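Local coordinates for golgin subfamily A member 4 (Homo sapiens, PDB 1UPT), which takes part in vesicular trafficking at the Golgi, including endosome-to-Golgi transport, binds small GTPases and is represented here by its GRIP domain, at residues Phe15-Gly20 against Thr25-Ile30. Residues are numbered along the deposited sequence; the frame is centred on the assembly and turned at random.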
# COMPACT_ATOMS: atom_id res chain seq x y z
N PHE B 15 4.71 -5.83 3.73
CA PHE B 15 5.87 -6.68 3.83
C PHE B 15 5.43 -8.13 3.79
O PHE B 15 5.97 -8.89 3.01
CB PHE B 15 6.71 -6.37 5.07
CG PHE B 15 7.92 -7.26 5.20
CD1 PHE B 15 8.94 -7.19 4.26
CD2 PHE B 15 8.01 -8.20 6.22
CE1 PHE B 15 10.04 -8.03 4.34
CE2 PHE B 15 9.12 -9.04 6.32
CZ PHE B 15 10.14 -8.95 5.36
N GLU B 16 4.44 -8.49 4.60
CA GLU B 16 3.88 -9.85 4.56
C GLU B 16 3.36 -10.21 3.16
O GLU B 16 3.68 -11.26 2.63
CB GLU B 16 2.78 -10.05 5.60
CG GLU B 16 3.20 -9.77 7.04
CD GLU B 16 4.27 -10.73 7.49
OE1 GLU B 16 3.95 -11.93 7.64
OE2 GLU B 16 5.44 -10.32 7.64
N TYR B 17 2.61 -9.31 2.54
CA TYR B 17 2.06 -9.56 1.22
C TYR B 17 3.13 -9.79 0.14
O TYR B 17 3.07 -10.74 -0.63
CB TYR B 17 1.16 -8.40 0.80
CG TYR B 17 0.55 -8.54 -0.56
CD1 TYR B 17 -0.47 -9.44 -0.81
CD2 TYR B 17 0.99 -7.75 -1.61
CE1 TYR B 17 -1.02 -9.57 -2.08
CE2 TYR B 17 0.45 -7.87 -2.87
CZ TYR B 17 -0.54 -8.78 -3.10
OH TYR B 17 -1.06 -8.84 -4.37
N MSE B 18 4.11 -8.91 0.11
CA MSE B 18 5.17 -8.96 -0.89
C MSE B 18 6.12 -10.13 -0.66
O MSE B 18 6.74 -10.58 -1.59
CB MSE B 18 5.91 -7.62 -0.93
CG MSE B 18 4.99 -6.56 -1.49
SE MSE B 18 5.73 -4.77 -1.44
CE MSE B 18 6.15 -4.57 -3.32
N MSE B 19 6.16 -10.65 0.57
CA MSE B 19 6.94 -11.85 0.93
C MSE B 19 6.14 -13.16 0.79
O MSE B 19 6.65 -14.24 1.08
CB MSE B 19 7.48 -11.71 2.35
CG MSE B 19 8.52 -10.59 2.50
SE MSE B 19 9.97 -10.77 1.17
CE MSE B 19 10.94 -12.31 2.08
N GLY B 20 4.89 -13.05 0.32
CA GLY B 20 4.06 -14.17 -0.05
C GLY B 20 3.34 -14.83 1.11
O GLY B 20 2.91 -15.99 1.00
N THR B 25 -5.57 -12.36 2.83
CA THR B 25 -5.91 -11.49 3.93
C THR B 25 -5.26 -10.13 3.76
O THR B 25 -5.93 -9.11 3.86
CB THR B 25 -5.53 -12.11 5.25
OG1 THR B 25 -6.22 -13.36 5.41
CG2 THR B 25 -6.03 -11.22 6.40
N MSE B 26 -3.97 -10.14 3.46
CA MSE B 26 -3.21 -8.91 3.23
C MSE B 26 -3.80 -8.11 2.05
O MSE B 26 -3.83 -6.89 2.11
CB MSE B 26 -1.73 -9.18 2.99
CG MSE B 26 -0.91 -9.82 4.14
SE MSE B 26 -1.05 -8.93 5.91
CE MSE B 26 -2.64 -9.77 6.69
N ALA B 27 -4.25 -8.79 0.99
CA ALA B 27 -4.82 -8.07 -0.15
C ALA B 27 -6.11 -7.37 0.26
O ALA B 27 -6.37 -6.23 -0.15
CB ALA B 27 -5.11 -8.98 -1.32
N LYS B 28 -6.92 -8.05 1.07
CA LYS B 28 -8.09 -7.38 1.65
C LYS B 28 -7.72 -6.15 2.48
O LYS B 28 -8.33 -5.08 2.38
CB LYS B 28 -8.90 -8.33 2.52
CG LYS B 28 -9.57 -9.41 1.73
CD LYS B 28 -10.08 -10.54 2.62
CE LYS B 28 -11.41 -10.22 3.22
NZ LYS B 28 -11.96 -11.50 3.83
N VAL B 29 -6.72 -6.30 3.34
CA VAL B 29 -6.32 -5.19 4.18
C VAL B 29 -5.82 -3.99 3.34
O VAL B 29 -6.20 -2.86 3.58
CB VAL B 29 -5.20 -5.57 5.15
CG1 VAL B 29 -4.75 -4.36 5.93
CG2 VAL B 29 -5.64 -6.67 6.13
N ILE B 30 -4.96 -4.25 2.36
CA ILE B 30 -4.33 -3.20 1.58
C ILE B 30 -5.41 -2.44 0.81
O ILE B 30 -5.40 -1.22 0.80
CB ILE B 30 -3.29 -3.75 0.59
CG1 ILE B 30 -2.07 -4.32 1.34
CG2 ILE B 30 -2.87 -2.68 -0.40
CD1 ILE B 30 -1.25 -5.33 0.51
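Tyr17 and Met26 meet through their CB atoms, 3.7 Å apart; their CA atoms are the nearest pair between 15-20 and 25-30, at 5.7 Å. The contact is apolar throughout, without a hydrogen bond between the segments. With CG turned anti to the backbone N (chi1 179°), the Tyr17 ring extends across 25-30, nearly perpendicular to its axis. The Ile30 side chain crosses that of Tyr17 at about a right angle, and its CD1, 3.8 Å from Tyr17 CG, makes an off-centre CH-pi contact 4.3 Å from the ring centroid, 30° off the normal. Further out, Tyr17 CE1 reaches Ala27 CB at 4.2 Å. Selenomethionine Met26 runs past Tyr17 in the reverse direction: its chain, bent at chi2 and chi3, lays SE 4.0 Å from Glu16 CB. The Glu16 carboxylate turns from the contact to a salt bridge with Arg21. Gly20, at positive phi, closes helix 5-18 in a Schellman motif, its N bonded to Tyr17 O at 3.1 Å. Glu48 of helix 38-57 and Met18 of the second subunit also pack on Tyr17, while an aromatic side chain of another protein packs on Met26. The arrangement is a helical hairpin, helices 5-18 and 23-33 joined by a short turn, within the all-helical, dimeric GRIP domain.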